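Local coordinates for GTP-binding protein (Thermus thermophilus, PDB 2DBY) that binds guanine nucleotide, here GDP, and probably acts as an ATPase that associates with the 70S ribosome and its 50S subunit, at residues A[1-5]-A[281-285]. Numbering follows the deposited sequence.
Sequences MLAVG and ALDLL
Leu282 pushes its branched end against the backbone of Leu2 and Ala3 and the side chain of Val4, at the N-terminal strand 3-7 of the G domain. With chi1 at -65° its CG turns away from its own carbonyl, and the two methyls divide the work: Leu282 CD2 rests 3.7 Å from Ala3 O, while Leu282 CD1 reaches Val4 CG2 at 3.9 Å and passes 4.1 Å from Leu2 O. Val4 meets it at a slant with one branch, CG2. Leu2, centre of an inverse gamma turn, swings its CG opposite its backbone N (chi1 -169°) and meets Leu284 tip to tip, Leu2 CD2 lying 3.9 Å from Leu284 CD2. Between Leu282 and Leu284, Asp283 adopts positive phi and ends helix 270-281 in a Schellman motif; its carboxylate forms a salt bridge with Arg302. Arg301 touches both Leu2 and Leu284. Strand 3-7 leads into the P-loop, the Val4 side chain about 11 Å from that of the GDP-binding Lys14, so the contact lies outside the nucleotide site. The two segments share van der Waals contact alone, so close fit and burial of leucine methyls probably hold this strand to the turn leading into strand 284-290.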
loop_
_atom_site.group_PDB
_atom_site.type_symbol
_atom_site.label_atom_id
_atom_site.label_comp_id
_atom_site.label_asym_id
_atom_site.label_seq_id
_atom_site.Cartn_x
_atom_site.Cartn_y
_atom_site.Cartn_z
HETATM N N MSE A 1 10.375 -2.565 -3.696
HETATM C CA MSE A 1 9.397 -3.513 -3.081
HETATM C C MSE A 1 8.002 -2.889 -3.060
HETATM O O MSE A 1 7.831 -1.729 -2.640
HETATM C CB MSE A 1 9.799 -3.840 -1.634
HETATM C CG MSE A 1 10.415 -5.219 -1.395
HETATM SE SE MSE A 1 10.513 -5.579 0.526
HETATM C CE MSE A 1 11.711 -4.119 0.990
ATOM N N LEU A 2 7.009 -3.658 -3.509
ATOM C CA LEU A 2 5.620 -3.200 -3.499
ATOM C C LEU A 2 5.193 -3.425 -2.044
ATOM O O LEU A 2 4.452 -4.365 -1.730
ATOM C CB LEU A 2 4.765 -4.074 -4.419
ATOM C CG LEU A 2 3.381 -3.478 -4.638
ATOM C CD1 LEU A 2 3.520 -2.084 -5.258
ATOM C CD2 LEU A 2 2.573 -4.394 -5.518
ATOM N N ALA A 3 5.669 -2.562 -1.153
ATOM C CA ALA A 3 5.393 -2.736 0.253
ATOM C C ALA A 3 5.347 -1.398 0.980
ATOM O O ALA A 3 5.817 -0.377 0.467
ATOM C CB ALA A 3 6.483 -3.618 0.891
ATOM N N VAL A 4 4.805 -1.438 2.190
ATOM C CA VAL A 4 4.687 -0.248 3.035
ATOM C C VAL A 4 5.744 -0.389 4.135
ATOM O O VAL A 4 5.783 -1.402 4.844
ATOM C CB VAL A 4 3.309 -0.164 3.703
ATOM C CG1 VAL A 4 3.238 1.068 4.635
ATOM C CG2 VAL A 4 2.213 -0.116 2.626
ATOM N N GLY A 5 6.596 0.618 4.266
ATOM C CA GLY A 5 7.631 0.579 5.292
ATOM C C GLY A 5 7.111 1.263 6.552
ATOM O O GLY A 5 6.703 2.425 6.491
ATOM N N ALA A 281 -2.423 3.486 -0.588
ATOM C CA ALA A 281 -1.165 4.222 -0.717
ATOM C C ALA A 281 -0.335 3.674 -1.862
ATOM O O ALA A 281 0.326 4.436 -2.592
ATOM C CB ALA A 281 -0.363 4.139 0.597
ATOM N N LEU A 282 -0.351 2.356 -2.026
ATOM C CA LEU A 282 0.417 1.706 -3.082
ATOM C C LEU A 282 -0.318 1.764 -4.434
ATOM O O LEU A 282 0.181 1.247 -5.439
ATOM C CB LEU A 282 0.720 0.244 -2.705
ATOM C CG LEU A 282 1.632 0.059 -1.480
ATOM C CD1 LEU A 282 1.719 -1.420 -1.062
ATOM C CD2 LEU A 282 3.002 0.602 -1.799
ATOM N N ASP A 283 -1.489 2.401 -4.438
ATOM C CA ASP A 283 -2.339 2.558 -5.635
ATOM C C ASP A 283 -2.671 1.213 -6.268
ATOM O O ASP A 283 -2.532 1.027 -7.477
ATOM C CB ASP A 283 -1.636 3.430 -6.671
ATOM C CG ASP A 283 -2.594 3.998 -7.707
ATOM O OD1 ASP A 283 -2.108 4.450 -8.765
ATOM O OD2 ASP A 283 -3.827 4.009 -7.467
ATOM N N LEU A 284 -3.149 0.284 -5.451
ATOM C CA LEU A 284 -3.435 -1.055 -5.941
ATOM C C LEU A 284 -4.913 -1.341 -6.116
ATOM O O LEU A 284 -5.767 -0.634 -5.575
ATOM C CB LEU A 284 -2.857 -2.071 -4.962
ATOM C CG LEU A 284 -1.376 -1.877 -4.647
ATOM C CD1 LEU A 284 -0.977 -2.854 -3.545
ATOM C CD2 LEU A 284 -0.550 -2.095 -5.919
ATOM N N LEU A 285 -5.201 -2.382 -6.891
ATOM C CA LEU A 285 -6.584 -2.819 -7.089
ATOM C C LEU A 285 -6.603 -4.337 -7.101
ATOM O O LEU A 285 -5.583 -4.993 -7.352
ATOM C CB LEU A 285 -7.192 -2.226 -8.374
ATOM C CG LEU A 285 -6.544 -2.377 -9.747
ATOM C CD1 LEU A 285 -6.898 -3.738 -10.338
ATOM C CD2 LEU A 285 -7.052 -1.246 -10.667
#